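Long-range contacts in ribulose bisphosphate carboxylase small chain (Galdieria sulphuraria, PDB 4F0H), which forms the small subunit of the hexadecameric Rubisco that fixes carbon dioxide onto ribulose 1,5-bisphosphate, probably stabilising the assembly of catalytic large subunits: residues B[2-6]-B[40-44]; B[107-112]-B[123-129]. All blocks are in the same frame, centred on the assembly; numbering follows the deposited sequence.

Interaction 1 (B[2-6]-B[40-44]); sequences RITQG and DIHPR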
loop_
_atom_site.group_PDB
_atom_site.type_symbol
_atom_site.label_atom_id
_atom_site.label_comp_id
_atom_site.label_asym_id
_atom_site.label_seq_id
_atom_site.Cartn_x
_atom_site.Cartn_y
_atom_site.Cartn_z
ATOM N N ARG B 2 19.830 -44.866 8.719
ATOM C CA ARG B 2 19.391 -45.481 7.482
ATOM C C ARG B 2 18.506 -44.482 6.783
ATOM O O ARG B 2 17.517 -43.991 7.355
ATOM C CB ARG B 2 18.598 -46.734 7.763
ATOM C CG ARG B 2 17.879 -47.287 6.511
ATOM C CD ARG B 2 17.338 -48.682 6.893
ATOM N NE ARG B 2 16.826 -49.495 5.788
ATOM C CZ ARG B 2 17.525 -50.321 4.978
ATOM N NH1 ARG B 2 18.847 -50.494 5.096
ATOM N NH2 ARG B 2 16.889 -50.999 4.022
ATOM N N ILE B 3 18.872 -44.121 5.587
ATOM C CA ILE B 3 18.098 -43.114 4.861
ATOM C C ILE B 3 16.798 -43.762 4.336
ATOM O O ILE B 3 16.870 -44.820 3.705
ATOM C CB ILE B 3 18.898 -42.632 3.652
ATOM C CG1 ILE B 3 20.007 -41.710 4.119
ATOM C CG2 ILE B 3 17.964 -41.960 2.655
ATOM C CD1 ILE B 3 19.559 -40.594 4.912
ATOM N N THR B 4 15.618 -43.161 4.569
ATOM C CA THR B 4 14.419 -43.870 4.143
ATOM C C THR B 4 13.643 -43.233 3.005
ATOM O O THR B 4 12.455 -43.349 2.974
ATOM C CB THR B 4 13.482 -44.150 5.318
ATOM O OG1 THR B 4 13.146 -42.912 5.958
ATOM C CG2 THR B 4 14.154 -45.092 6.332
ATOM N N GLN B 5 14.330 -42.545 2.082
ATOM C CA GLN B 5 13.806 -42.296 0.728
ATOM C C GLN B 5 13.592 -43.668 0.076
ATOM O O GLN B 5 14.305 -44.596 0.420
ATOM C CB GLN B 5 14.864 -41.558 -0.083
ATOM C CG GLN B 5 15.015 -40.133 0.364
ATOM C CD GLN B 5 16.204 -39.493 -0.244
ATOM O OE1 GLN B 5 16.500 -39.672 -1.431
ATOM N NE2 GLN B 5 16.910 -38.720 0.560
ATOM N N GLY B 6 12.651 -43.801 -0.859
ATOM C CA GLY B 6 12.496 -45.058 -1.592
ATOM C C GLY B 6 11.240 -45.788 -1.143
ATOM O O GLY B 6 10.839 -45.668 -0.001
ATOM N N ASP B 40 25.089 -37.273 -2.818
ATOM C CA ASP B 40 24.532 -36.212 -1.949
ATOM C C ASP B 40 23.109 -36.681 -1.614
ATOM O O ASP B 40 22.195 -36.556 -2.440
ATOM C CB ASP B 40 24.542 -34.877 -2.663
ATOM C CG ASP B 40 23.733 -33.817 -1.937
ATOM O OD1 ASP B 40 23.295 -34.055 -0.806
ATOM O OD2 ASP B 40 23.558 -32.724 -2.483
ATOM N N ILE B 41 22.948 -37.345 -0.475
ATOM C CA ILE B 41 21.616 -37.961 -0.156
ATOM C C ILE B 41 20.510 -36.936 0.372
ATOM O O ILE B 41 19.474 -37.309 0.952
ATOM C CB ILE B 41 21.805 -39.251 0.687
ATOM C CG1 ILE B 41 20.525 -40.108 0.649
ATOM C CG2 ILE B 41 22.258 -38.909 2.106
ATOM C CD1 ILE B 41 20.222 -40.769 -0.637
ATOM N N HIS B 42 20.750 -35.634 0.185
ATOM C CA HIS B 42 19.750 -34.633 0.600
ATOM C C HIS B 42 18.402 -34.993 -0.052
ATOM O O HIS B 42 18.330 -35.334 -1.259
ATOM C CB HIS B 42 20.193 -33.249 0.128
ATOM C CG HIS B 42 19.447 -32.116 0.773
ATOM N ND1 HIS B 42 18.145 -31.766 0.421
ATOM C CD2 HIS B 42 19.813 -31.267 1.768
ATOM C CE1 HIS B 42 17.757 -30.730 1.165
ATOM N NE2 HIS B 42 18.758 -30.404 1.980
ATOM N N PRO B 43 17.339 -34.893 0.719
ATOM C CA PRO B 43 16.000 -35.195 0.210
ATOM C C PRO B 43 15.483 -34.246 -0.823
ATOM O O PRO B 43 14.461 -34.569 -1.456
ATOM C CB PRO B 43 15.099 -35.033 1.448
ATOM C CG PRO B 43 15.873 -34.154 2.378
ATOM C CD PRO B 43 17.314 -34.520 2.167
ATOM N N ARG B 44 16.138 -33.083 -1.000
ATOM C CA ARG B 44 15.702 -32.179 -2.052
ATOM C C ARG B 44 16.669 -32.225 -3.246
ATOM O O ARG B 44 16.608 -31.348 -4.069
ATOM C CB ARG B 44 15.585 -30.738 -1.573
ATOM C CG ARG B 44 14.805 -30.543 -0.253
ATOM C CD ARG B 44 13.272 -30.578 -0.421
ATOM N NE ARG B 44 12.744 -29.563 -1.358
ATOM C CZ ARG B 44 12.411 -28.305 -1.056
ATOM N NH1 ARG B 44 12.518 -27.832 0.176
ATOM N NH2 ARG B 44 11.944 -27.503 -2.002
HETATM O O HOH W 1 17.480 -37.399 -2.721
#

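Interaction 2 (B[107-112]-B[123-129]); sequences PGFNLI and YSIQAYE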
loop_
_atom_site.group_PDB
_atom_site.type_symbol
_atom_site.label_atom_id
_atom_site.label_comp_id
_atom_site.label_asym_id
_atom_site.label_seq_id
_atom_site.Cartn_x
_atom_site.Cartn_y
_atom_site.Cartn_z
ATOM N N PRO B 107 26.439 -41.490 7.819
ATOM C CA PRO B 107 26.501 -40.619 9.005
ATOM C C PRO B 107 25.294 -39.680 9.181
ATOM O O PRO B 107 25.050 -39.227 10.315
ATOM C CB PRO B 107 27.750 -39.787 8.766
ATOM C CG PRO B 107 27.758 -39.623 7.283
ATOM C CD PRO B 107 27.368 -41.039 6.784
ATOM N N GLY B 108 24.555 -39.370 8.093
ATOM C CA GLY B 108 23.316 -38.597 8.264
ATOM C C GLY B 108 23.536 -37.108 7.989
ATOM O O GLY B 108 24.304 -36.746 7.101
ATOM N N PHE B 109 22.829 -36.256 8.735
ATOM C CA PHE B 109 22.630 -34.852 8.355
ATOM C C PHE B 109 22.912 -33.875 9.450
ATOM O O PHE B 109 22.574 -34.142 10.550
ATOM C CB PHE B 109 21.192 -34.580 7.929
ATOM C CG PHE B 109 20.816 -35.244 6.619
ATOM C CD1 PHE B 109 20.178 -36.476 6.603
ATOM C CD2 PHE B 109 21.106 -34.638 5.421
ATOM C CE1 PHE B 109 19.818 -37.082 5.380
ATOM C CE2 PHE B 109 20.745 -35.245 4.215
ATOM C CZ PHE B 109 20.099 -36.465 4.193
ATOM N N ASN B 110 23.552 -32.759 9.128
ATOM C CA ASN B 110 23.688 -31.663 10.054
ATOM C C ASN B 110 22.430 -30.817 9.936
ATOM O O ASN B 110 21.965 -30.619 8.847
ATOM C CB ASN B 110 24.941 -30.801 9.745
ATOM C CG ASN B 110 25.283 -29.809 10.931
ATOM O OD1 ASN B 110 24.744 -29.925 12.077
ATOM N ND2 ASN B 110 26.142 -28.865 10.656
ATOM N N LEU B 111 21.882 -30.346 11.060
ATOM C CA LEU B 111 20.756 -29.400 11.049
ATOM C C LEU B 111 21.264 -28.002 11.472
ATOM O O LEU B 111 21.791 -27.824 12.593
ATOM C CB LEU B 111 19.580 -29.886 11.919
ATOM C CG LEU B 111 18.383 -28.951 12.103
ATOM C CD1 LEU B 111 17.558 -28.882 10.933
ATOM C CD2 LEU B 111 17.498 -29.447 13.287
ATOM N N ILE B 112 21.081 -27.019 10.575
ATOM C CA ILE B 112 21.566 -25.641 10.774
ATOM C C ILE B 112 20.372 -24.719 11.054
ATOM O O ILE B 112 19.372 -24.811 10.363
ATOM C CB ILE B 112 22.297 -25.157 9.542
ATOM C CG1 ILE B 112 23.505 -26.091 9.312
ATOM C CG2 ILE B 112 22.790 -23.726 9.812
ATOM C CD1 ILE B 112 23.758 -26.483 8.021
ATOM N N TYR B 123 15.968 -22.946 8.395
ATOM C CA TYR B 123 16.683 -24.235 8.546
ATOM C C TYR B 123 17.367 -24.620 7.267
ATOM O O TYR B 123 16.788 -24.447 6.167
ATOM C CB TYR B 123 15.667 -25.372 8.767
ATOM C CG TYR B 123 14.997 -25.270 10.160
ATOM C CD1 TYR B 123 13.883 -24.444 10.351
ATOM C CD2 TYR B 123 15.521 -25.946 11.293
ATOM C CE1 TYR B 123 13.272 -24.322 11.660
ATOM C CE2 TYR B 123 14.878 -25.853 12.579
ATOM C CZ TYR B 123 13.760 -25.028 12.732
ATOM O OH TYR B 123 13.098 -24.846 13.951
ATOM N N SER B 124 18.582 -25.149 7.412
ATOM C CA SER B 124 19.125 -26.004 6.388
ATOM C C SER B 124 19.496 -27.380 6.986
ATOM O O SER B 124 19.839 -27.544 8.156
ATOM C CB SER B 124 20.386 -25.444 5.742
ATOM O OG SER B 124 20.387 -24.018 5.717
ATOM N N ILE B 125 19.519 -28.335 6.085
ATOM C CA ILE B 125 19.953 -29.662 6.340
ATOM C C ILE B 125 21.084 -29.929 5.363
ATOM O O ILE B 125 20.967 -29.623 4.191
ATOM C CB ILE B 125 18.701 -30.552 6.067
ATOM C CG1 ILE B 125 17.790 -30.507 7.331
ATOM C CG2 ILE B 125 19.035 -31.976 5.618
ATOM C CD1 ILE B 125 16.336 -30.908 6.999
ATOM N N GLN B 126 22.162 -30.537 5.837
ATOM C CA GLN B 126 23.326 -30.777 4.991
ATOM C C GLN B 126 23.894 -32.166 5.303
ATOM O O GLN B 126 24.166 -32.486 6.446
ATOM C CB GLN B 126 24.434 -29.774 5.316
ATOM C CG GLN B 126 25.685 -29.936 4.394
ATOM C CD GLN B 126 25.582 -29.039 3.151
ATOM O OE1 GLN B 126 25.145 -27.913 3.300
ATOM N NE2 GLN B 126 25.955 -29.544 1.909
ATOM N N ALA B 127 24.022 -33.020 4.299
ATOM C CA ALA B 127 24.512 -34.340 4.604
ATOM C C ALA B 127 25.990 -34.249 5.005
ATOM O O ALA B 127 26.776 -33.568 4.338
ATOM C CB ALA B 127 24.324 -35.289 3.387
ATOM N N TYR B 128 26.393 -34.976 6.048
ATOM C CA TYR B 128 27.790 -34.891 6.457
ATOM C C TYR B 128 28.744 -35.257 5.354
ATOM O O TYR B 128 29.779 -34.640 5.195
ATOM C CB TYR B 128 28.017 -35.808 7.672
ATOM C CG TYR B 128 27.452 -35.141 8.880
ATOM C CD1 TYR B 128 26.329 -35.656 9.545
ATOM C CD2 TYR B 128 28.006 -33.954 9.325
ATOM C CE1 TYR B 128 25.809 -35.025 10.633
ATOM C CE2 TYR B 128 27.471 -33.307 10.460
ATOM C CZ TYR B 128 26.383 -33.825 11.085
ATOM O OH TYR B 128 25.875 -33.174 12.215
ATOM N N GLU B 129 28.417 -36.255 4.543
ATOM C CA GLU B 129 29.424 -36.602 3.529
ATOM C C GLU B 129 29.637 -35.448 2.545
ATOM O O GLU B 129 30.630 -35.413 1.857
ATOM C CB GLU B 129 29.090 -37.899 2.835
ATOM C CG GLU B 129 29.295 -39.041 3.837
ATOM C CD GLU B 129 30.779 -39.200 4.201
ATOM O OE1 GLU B 129 31.629 -39.392 3.272
ATOM O OE2 GLU B 129 31.082 -39.132 5.399
HETATM O O HOH W 2 25.907 -37.980 4.714
#

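Interaction 1 (B[2-6]-B[40-44])
Q5 hands one N-H of its amide to the backbone carbonyl of I41: NE2 of Q5 lies 3.0 Å from O of I41, which sits in the plane of the Q5 amide. The donor stands 34° off the I41 carbonyl plane, and the bond is bent, 139° at the hydrogen. NE2 of Q5 also packs 3.7 Å from CA of P43. Beyond CG the Q5 chain runs extended (chi2 169°), carrying the amide across to loop 40-44. The other polar atom of the amide, OE1 of Q5, is 2.8 Å from a water that also nears O of H42. Beside this link, I3 and I41 slide past each other, CG2 of I3 3.7 Å from CG1 of I41. Two irregular segments meet here, the N-terminal arm before helix 16-28 and the loop leaving strand 32-38, in the α+β small-subunit fold. Both isoleucines rest on F109 and Y79, and the stronger partner of NE2 of Q5 is a backbone group of the other protein's chain. Behind I41, an Asx turn shapes the loop: N of H42 comes to OD1 of D40 from above the carboxylate plane, 3.2 Å away, while OD2 of D40 salt-bridges R113 of a second small subunit.

Interaction 2 (B[107-112]-B[123-129])
The Y128 ring lies across the start of strand 109-112, with N of N110 over one face, 3.5 Å above the plane and offset toward the rim. Its CE1 comes 3.3 Å from C of F109. The N110 and Y128 side chains run at about a right angle, yet their amide and ring planes are only 20° apart. At the F109 ring, C of Q126 sits at the edge, while CG2 of I125 approaches obliquely, 3.4 Å from CD2 of F109; CB of A127 packs against CE2. CD1 of L111, swung there with CG opposite the backbone N (chi1 175°), meets the edge of the Y123 ring 3.6 Å from CD2 of Y123. F109, L111, I125 and A127 share one face of this antiparallel beta hairpin; N110, I112, S124 and Q126 take the other. The hydrogen-bonded pairs are N110 with Q126 and I112 with S124, N of I112 lying 2.8 Å from O of S124. N of Y128 donates to O of G108 at 2.9 Å, and OH of Y128 hydrogen-bonds O of T130 in a neighbouring small subunit. With Y128 cut back to alanine, the backbone from G108 to N110 is likely to lose its cover and that T130 carbonyl its hydroxyl partner. Apolar packing on the F109 face and backbone bonding thus pair the strands; the Y128 hydroxyl ties their base to the next subunit.

Overall arrangement
Interaction 1 closes before interaction 2 opens along the chain, and their centres lie about 11 Å apart. Interaction 1 joins two loops near the four-stranded antiparallel sheet, about 8 Å from the centre of the chain; interaction 2 pairs the strands of the separate C-terminal hairpin, about 18 Å out. F109 connects them: CE1 of F109 lies 3.6 Å from CD1 of I3, and CZ of F109 is 3.4 Å from O of I41. H42 also packs on the hairpin, its CD2 close to O of I125. Through these contacts the base of the hairpin packs on the two loops. Both interactions touch the same neighbouring small subunit and the chain of the other protein, placing this junction within the assembly's interfaces.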